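Local coordinates for WbbM protein (Klebsiella pneumoniae, PDB 6U4B) that probably transfers sugars as a two-domain, trimeric glycosyltransferase that polymerises O-antigen polysaccharide, with magnesium bound in its family 8 domain, at residues Met101-Phe115 / Tyr132-Cys146. Sequence-based numbering, arbitrary orientation.
Sequences MHYRRHLNFSEKQTF and YEKIFGLNEETIQRC
F109 and S110, in the loop that follows strand 97-102, run past the joint between helices 130-135 and 140-146, with the CA atoms of S110 and G137 4.5 Å apart. Helix 130-135 ends in a Schellman motif with G137, at positive phi, as its C-prime residue, and F136 O at the helix end accepts from F109 N (3.1 Å). F109 packs its ring against the linker and the first turns of helix 140-146: I143 CG1 lies over one face, 3.8 Å from the ring centroid, while L138 CD2 meets the rim at CE1 (3.5 Å). C146 SG lies at the ring's edge, and C146 CB and T142 CG2 both pack against F109 O. On the far flank F136 points its edge at F115 in a T-shaped stack, planes 69° apart, with CE1 over the ring centre; K112 CE lies over the opposite face. V123 of strand 122-125 touches both side chains, tying this patch to the mixed sheet of the DUF4422 region. N108 holds the loop in shape through an Asx turn, its OD1 gripped by both S110 N and S110 OG. With chi1 of Y132 at 173°, CG anti to the backbone N, the phenol extends toward H106, and its OH and H106 ND1 share a 2.6 Å hydrogen bond near the imidazole plane, in which either could be the donor; T283 OG1 also hydrogen-bonds that hydroxyl.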
loop_
_atom_site.group_PDB
_atom_site.type_symbol
_atom_site.label_atom_id
_atom_site.label_comp_id
_atom_site.label_asym_id
_atom_site.label_seq_id
_atom_site.Cartn_x
_atom_site.Cartn_y
_atom_site.Cartn_z
ATOM N N MET A 101 1.632 -42.436 -26.495
ATOM C CA MET A 101 2.896 -43.042 -26.107
ATOM C C MET A 101 3.484 -42.247 -24.950
ATOM O O MET A 101 3.075 -41.117 -24.678
ATOM C CB MET A 101 3.884 -43.090 -27.284
ATOM C CG MET A 101 3.375 -43.873 -28.491
ATOM S SD MET A 101 4.594 -44.139 -29.803
ATOM C CE MET A 101 4.894 -42.463 -30.358
ATOM N N HIS A 102 4.433 -42.862 -24.252
ATOM C CA HIS A 102 5.150 -42.171 -23.191
ATOM C C HIS A 102 6.203 -41.244 -23.800
ATOM O O HIS A 102 6.406 -41.208 -25.015
ATOM C CB HIS A 102 5.777 -43.177 -22.230
ATOM C CG HIS A 102 4.805 -44.181 -21.695
ATOM N ND1 HIS A 102 3.795 -43.844 -20.820
ATOM C CD2 HIS A 102 4.681 -45.511 -21.918
ATOM C CE1 HIS A 102 3.092 -44.924 -20.525
ATOM N NE2 HIS A 102 3.610 -45.949 -21.177
ATOM N N TYR A 103 6.883 -40.471 -22.948
ATOM C CA TYR A 103 7.873 -39.521 -23.439
ATOM C C TYR A 103 9.242 -40.151 -23.650
ATOM O O TYR A 103 10.013 -39.656 -24.479
ATOM C CB TYR A 103 7.996 -38.312 -22.493
ATOM C CG TYR A 103 8.719 -38.558 -21.185
ATOM C CD1 TYR A 103 10.057 -38.212 -21.033
ATOM C CD2 TYR A 103 8.056 -39.103 -20.090
ATOM C CE1 TYR A 103 10.721 -38.416 -19.835
ATOM C CE2 TYR A 103 8.716 -39.315 -18.882
ATOM C CZ TYR A 103 10.048 -38.970 -18.764
ATOM O OH TYR A 103 10.704 -39.178 -17.572
ATOM N N ARG A 104 9.567 -41.229 -22.934
ATOM C CA ARG A 104 10.797 -41.969 -23.183
ATOM C C ARG A 104 10.534 -43.427 -23.544
ATOM O O ARG A 104 11.478 -44.220 -23.616
ATOM C CB ARG A 104 11.733 -41.878 -21.974
ATOM C CG ARG A 104 12.650 -40.673 -22.010
ATOM C CD ARG A 104 13.303 -40.417 -20.665
ATOM N NE ARG A 104 14.186 -41.498 -20.244
ATOM C CZ ARG A 104 14.909 -41.469 -19.129
ATOM N NH1 ARG A 104 15.692 -42.492 -18.815
ATOM N NH2 ARG A 104 14.848 -40.412 -18.330
ATOM N N ARG A 105 9.275 -43.802 -23.754
ATOM C CA ARG A 105 8.908 -45.148 -24.179
ATOM C C ARG A 105 7.926 -45.025 -25.333
ATOM O O ARG A 105 6.883 -44.375 -25.195
ATOM C CB ARG A 105 8.298 -45.951 -23.027
ATOM C CG ARG A 105 9.279 -46.294 -21.920
ATOM C CD ARG A 105 8.549 -46.694 -20.651
ATOM N NE ARG A 105 9.448 -47.258 -19.647
ATOM C CZ ARG A 105 10.074 -46.548 -18.713
ATOM N NH1 ARG A 105 9.908 -45.233 -18.650
ATOM N NH2 ARG A 105 10.869 -47.154 -17.843
ATOM N N HIS A 106 8.261 -45.631 -26.465
ATOM C CA HIS A 106 7.485 -45.491 -27.688
ATOM C C HIS A 106 7.222 -46.870 -28.284
ATOM O O HIS A 106 7.644 -47.898 -27.747
ATOM C CB HIS A 106 8.214 -44.587 -28.692
ATOM C CG HIS A 106 8.556 -43.236 -28.145
ATOM N ND1 HIS A 106 9.841 -42.736 -28.144
ATOM C CD2 HIS A 106 7.781 -42.280 -27.580
ATOM C CE1 HIS A 106 9.842 -41.532 -27.601
ATOM N NE2 HIS A 106 8.605 -41.231 -27.250
ATOM N N LEU A 107 6.521 -46.883 -29.415
ATOM C CA LEU A 107 6.230 -48.108 -30.144
ATOM C C LEU A 107 7.078 -48.172 -31.407
ATOM O O LEU A 107 7.336 -47.149 -32.049
ATOM C CB LEU A 107 4.749 -48.188 -30.512
ATOM C CG LEU A 107 3.738 -48.257 -29.366
ATOM C CD1 LEU A 107 2.342 -47.988 -29.902
ATOM C CD2 LEU A 107 3.798 -49.606 -28.674
ATOM N N ASN A 108 7.507 -49.380 -31.754
ATOM C CA ASN A 108 8.259 -49.624 -32.979
ATOM C C ASN A 108 7.264 -49.890 -34.102
ATOM O O ASN A 108 6.607 -50.934 -34.127
ATOM C CB ASN A 108 9.217 -50.797 -32.786
ATOM C CG ASN A 108 9.960 -51.170 -34.057
ATOM O OD1 ASN A 108 9.905 -50.462 -35.063
ATOM N ND2 ASN A 108 10.675 -52.287 -34.008
ATOM N N PHE A 109 7.152 -48.942 -35.028
ATOM C CA PHE A 109 6.244 -49.059 -36.160
ATOM C C PHE A 109 6.914 -49.614 -37.411
ATOM O O PHE A 109 6.245 -49.757 -38.439
ATOM C CB PHE A 109 5.624 -47.692 -36.483
ATOM C CG PHE A 109 4.886 -47.071 -35.333
ATOM C CD1 PHE A 109 5.514 -46.161 -34.499
ATOM C CD2 PHE A 109 3.562 -47.396 -35.087
ATOM C CE1 PHE A 109 4.836 -45.587 -33.442
ATOM C CE2 PHE A 109 2.878 -46.826 -34.030
ATOM C CZ PHE A 109 3.515 -45.919 -33.206
ATOM N N SER A 110 8.206 -49.929 -37.353
ATOM C CA SER A 110 8.934 -50.334 -38.545
ATOM C C SER A 110 8.673 -51.801 -38.875
ATOM O O SER A 110 8.163 -52.572 -38.056
ATOM C CB SER A 110 10.435 -50.102 -38.369
ATOM O OG SER A 110 11.025 -51.131 -37.594
ATOM N N GLU A 111 9.041 -52.181 -40.102
ATOM C CA GLU A 111 8.835 -53.556 -40.552
ATOM C C GLU A 111 9.624 -54.544 -39.705
ATOM O O GLU A 111 9.134 -55.635 -39.392
ATOM C CB GLU A 111 9.222 -53.685 -42.025
ATOM C CG GLU A 111 8.278 -52.970 -42.976
ATOM C CD GLU A 111 6.952 -53.687 -43.121
ATOM O OE1 GLU A 111 6.837 -54.549 -44.017
ATOM O OE2 GLU A 111 6.029 -53.398 -42.331
ATOM N N LYS A 112 10.850 -54.186 -39.327
ATOM C CA LYS A 112 11.648 -55.046 -38.462
ATOM C C LYS A 112 11.080 -55.008 -37.049
ATOM O O LYS A 112 11.205 -54.000 -36.344
ATOM C CB LYS A 112 13.111 -54.614 -38.469
ATOM C CG LYS A 112 13.939 -55.323 -37.408
ATOM C CD LYS A 112 15.428 -55.094 -37.582
ATOM C CE LYS A 112 16.204 -55.825 -36.498
ATOM N NZ LYS A 112 17.658 -55.901 -36.789
ATOM N N GLN A 113 10.437 -56.100 -36.640
ATOM C CA GLN A 113 10.003 -56.290 -35.262
ATOM C C GLN A 113 10.912 -57.261 -34.520
ATOM O O GLN A 113 10.494 -57.891 -33.543
ATOM C CB GLN A 113 8.554 -56.769 -35.225
ATOM C CG GLN A 113 7.566 -55.764 -35.792
ATOM C CD GLN A 113 7.360 -54.570 -34.875
ATOM O OE1 GLN A 113 7.488 -54.684 -33.657
ATOM N NE2 GLN A 113 7.041 -53.419 -35.458
ATOM N N THR A 114 12.163 -57.374 -34.964
ATOM C CA THR A 114 13.107 -58.374 -34.480
ATOM C C THR A 114 14.305 -57.734 -33.780
ATOM O O THR A 114 15.390 -58.318 -33.738
ATOM C CB THR A 114 13.579 -59.260 -35.634
ATOM O OG1 THR A 114 12.570 -59.303 -36.649
ATOM C CG2 THR A 114 13.859 -60.675 -35.147
ATOM N N PHE A 115 14.134 -56.532 -33.238
ATOM C CA PHE A 115 15.223 -55.881 -32.526
ATOM C C PHE A 115 15.496 -56.586 -31.203
ATOM O O PHE A 115 14.596 -57.158 -30.578
ATOM C CB PHE A 115 14.904 -54.404 -32.277
ATOM C CG PHE A 115 14.984 -53.549 -33.511
ATOM C CD1 PHE A 115 16.209 -53.090 -33.971
ATOM C CD2 PHE A 115 13.839 -53.198 -34.207
ATOM C CE1 PHE A 115 16.290 -52.304 -35.106
ATOM C CE2 PHE A 115 13.912 -52.412 -35.340
ATOM C CZ PHE A 115 15.140 -51.964 -35.790
ATOM N N TYR A 132 17.337 -42.955 -33.956
ATOM C CA TYR A 132 16.272 -43.558 -33.161
ATOM C C TYR A 132 14.943 -43.515 -33.903
ATOM O O TYR A 132 14.238 -44.526 -34.002
ATOM C CB TYR A 132 16.170 -42.837 -31.814
ATOM C CG TYR A 132 14.999 -43.254 -30.947
ATOM C CD1 TYR A 132 15.054 -44.412 -30.184
ATOM C CD2 TYR A 132 13.850 -42.476 -30.873
ATOM C CE1 TYR A 132 13.994 -44.794 -29.382
ATOM C CE2 TYR A 132 12.785 -42.850 -30.073
ATOM C CZ TYR A 132 12.863 -44.011 -29.332
ATOM O OH TYR A 132 11.806 -44.394 -28.534
ATOM N N GLU A 133 14.591 -42.347 -34.443
ATOM C CA GLU A 133 13.326 -42.203 -35.152
ATOM C C GLU A 133 13.323 -42.974 -36.466
ATOM O O GLU A 133 12.255 -43.370 -36.947
ATOM C CB GLU A 133 13.036 -40.722 -35.392
ATOM C CG GLU A 133 12.807 -39.932 -34.111
ATOM C CD GLU A 133 12.841 -38.432 -34.333
ATOM O OE1 GLU A 133 13.953 -37.869 -34.439
ATOM O OE2 GLU A 133 11.759 -37.819 -34.416
ATOM N N LYS A 134 14.499 -43.203 -37.053
ATOM C CA LYS A 134 14.577 -43.937 -38.311
ATOM C C LYS A 134 14.406 -45.437 -38.099
ATOM O O LYS A 134 13.606 -46.079 -38.788
ATOM C CB LYS A 134 15.908 -43.646 -39.008
ATOM C CG LYS A 134 16.066 -44.323 -40.365
ATOM C CD LYS A 134 15.215 -43.647 -41.430
ATOM C CE LYS A 134 15.393 -44.307 -42.796
ATOM N NZ LYS A 134 14.774 -45.665 -42.865
ATOM N N ILE A 135 15.153 -46.018 -37.155
ATOM C CA ILE A 135 15.143 -47.473 -37.016
ATOM C C ILE A 135 13.822 -47.960 -36.433
ATOM O O ILE A 135 13.375 -49.073 -36.736
ATOM C CB ILE A 135 16.340 -47.949 -36.169
ATOM C CG1 ILE A 135 16.203 -47.489 -34.715
ATOM C CG2 ILE A 135 17.647 -47.449 -36.767
ATOM C CD1 ILE A 135 17.266 -48.057 -33.802
ATOM N N PHE A 136 13.171 -47.147 -35.605
ATOM C CA PHE A 136 11.914 -47.522 -34.980
ATOM C C PHE A 136 10.710 -46.942 -35.706
ATOM O O PHE A 136 9.591 -47.009 -35.188
ATOM C CB PHE A 136 11.925 -47.105 -33.509
ATOM C CG PHE A 136 12.971 -47.819 -32.702
ATOM C CD1 PHE A 136 13.138 -49.189 -32.828
ATOM C CD2 PHE A 136 13.811 -47.123 -31.851
ATOM C CE1 PHE A 136 14.106 -49.858 -32.102
ATOM C CE2 PHE A 136 14.784 -47.785 -31.120
ATOM C CZ PHE A 136 14.931 -49.155 -31.246
ATOM N N GLY A 137 10.917 -46.385 -36.895
ATOM C CA GLY A 137 9.817 -45.975 -37.752
ATOM C C GLY A 137 8.921 -44.907 -37.165
ATOM O O GLY A 137 7.703 -44.942 -37.374
ATOM N N LEU A 138 9.500 -43.956 -36.435
ATOM C CA LEU A 138 8.728 -42.889 -35.799
ATOM C C LEU A 138 8.622 -41.679 -36.728
ATOM O O LEU A 138 9.095 -40.579 -36.441
ATOM C CB LEU A 138 9.351 -42.520 -34.458
ATOM C CG LEU A 138 9.228 -43.609 -33.390
ATOM C CD1 LEU A 138 10.176 -43.337 -32.241
ATOM C CD2 LEU A 138 7.792 -43.708 -32.886
ATOM N N ASN A 139 7.986 -41.915 -37.874
ATOM C CA ASN A 139 7.737 -40.873 -38.858
ATOM C C ASN A 139 6.400 -41.155 -39.528
ATOM O O ASN A 139 5.829 -42.239 -39.385
ATOM C CB ASN A 139 8.867 -40.790 -39.891
ATOM C CG ASN A 139 9.240 -42.146 -40.453
ATOM O OD1 ASN A 139 8.554 -42.679 -41.325
ATOM N ND2 ASN A 139 10.333 -42.714 -39.954
ATOM N N GLU A 140 5.907 -40.160 -40.271
ATOM C CA GLU A 140 4.573 -40.267 -40.855
ATOM C C GLU A 140 4.467 -41.449 -41.811
ATOM O O GLU A 140 3.486 -42.201 -41.766
ATOM C CB GLU A 140 4.206 -38.966 -41.572
ATOM C CG GLU A 140 3.042 -39.109 -42.542
ATOM C CD GLU A 140 2.021 -38.000 -42.399
ATOM O OE1 GLU A 140 0.816 -38.279 -42.572
ATOM O OE2 GLU A 140 2.419 -36.852 -42.110
ATOM N N GLU A 141 5.464 -41.635 -42.679
ATOM C CA GLU A 141 5.375 -42.680 -43.696
ATOM C C GLU A 141 5.335 -44.071 -43.071
ATOM O O GLU A 141 4.499 -44.902 -43.441
ATOM C CB GLU A 141 6.543 -42.571 -44.676
ATOM C CG GLU A 141 6.451 -41.410 -45.642
ATOM C CD GLU A 141 6.923 -41.786 -47.032
ATOM O OE1 GLU A 141 6.175 -42.490 -47.742
ATOM O OE2 GLU A 141 8.050 -41.397 -47.407
ATOM N N THR A 142 6.239 -44.346 -42.126
ATOM C CA THR A 142 6.306 -45.683 -41.547
ATOM C C THR A 142 5.106 -45.962 -40.652
ATOM O O THR A 142 4.599 -47.089 -40.616
ATOM C CB THR A 142 7.607 -45.854 -40.765
ATOM O OG1 THR A 142 8.720 -45.534 -41.608
ATOM C CG2 THR A 142 7.749 -47.290 -40.286
ATOM N N ILE A 143 4.633 -44.947 -39.926
ATOM C CA ILE A 143 3.477 -45.138 -39.058
ATOM C C ILE A 143 2.211 -45.342 -39.881
ATOM O O ILE A 143 1.324 -46.113 -39.489
ATOM C CB ILE A 143 3.353 -43.950 -38.083
ATOM C CG1 ILE A 143 4.513 -43.967 -37.086
ATOM C CG2 ILE A 143 2.019 -43.975 -37.353
ATOM C CD1 ILE A 143 4.503 -42.821 -36.102
ATOM N N GLN A 144 2.109 -44.685 -41.040
ATOM C CA GLN A 144 0.915 -44.826 -41.869
ATOM C C GLN A 144 0.809 -46.224 -42.470
ATOM O O GLN A 144 -0.279 -46.814 -42.495
ATOM C CB GLN A 144 0.909 -43.765 -42.969
ATOM C CG GLN A 144 0.396 -42.406 -42.514
ATOM C CD GLN A 144 -0.971 -42.083 -43.082
ATOM O OE1 GLN A 144 -1.231 -42.298 -44.267
ATOM N NE2 GLN A 144 -1.856 -41.567 -42.236
ATOM N N ARG A 145 1.922 -46.772 -42.966
ATOM C CA ARG A 145 1.887 -48.124 -43.515
ATOM C C ARG A 145 1.656 -49.166 -42.427
ATOM O O ARG A 145 1.122 -50.246 -42.704
ATOM C CB ARG A 145 3.181 -48.431 -44.272
ATOM C CG ARG A 145 3.332 -47.705 -45.604
ATOM C CD ARG A 145 4.129 -48.546 -46.599
ATOM N NE ARG A 145 4.229 -47.913 -47.911
ATOM C CZ ARG A 145 4.651 -48.532 -49.010
ATOM N NH1 ARG A 145 5.011 -49.808 -48.962
ATOM N NH2 ARG A 145 4.710 -47.875 -50.162
ATOM N N CYS A 146 2.041 -48.863 -41.189
ATOM C CA CYS A 146 1.874 -49.831 -40.115
ATOM C C CYS A 146 0.419 -49.939 -39.675
ATOM O O CYS A 146 0.004 -50.997 -39.184
ATOM C CB CYS A 146 2.764 -49.450 -38.936
ATOM S SG CYS A 146 2.860 -50.669 -37.608
#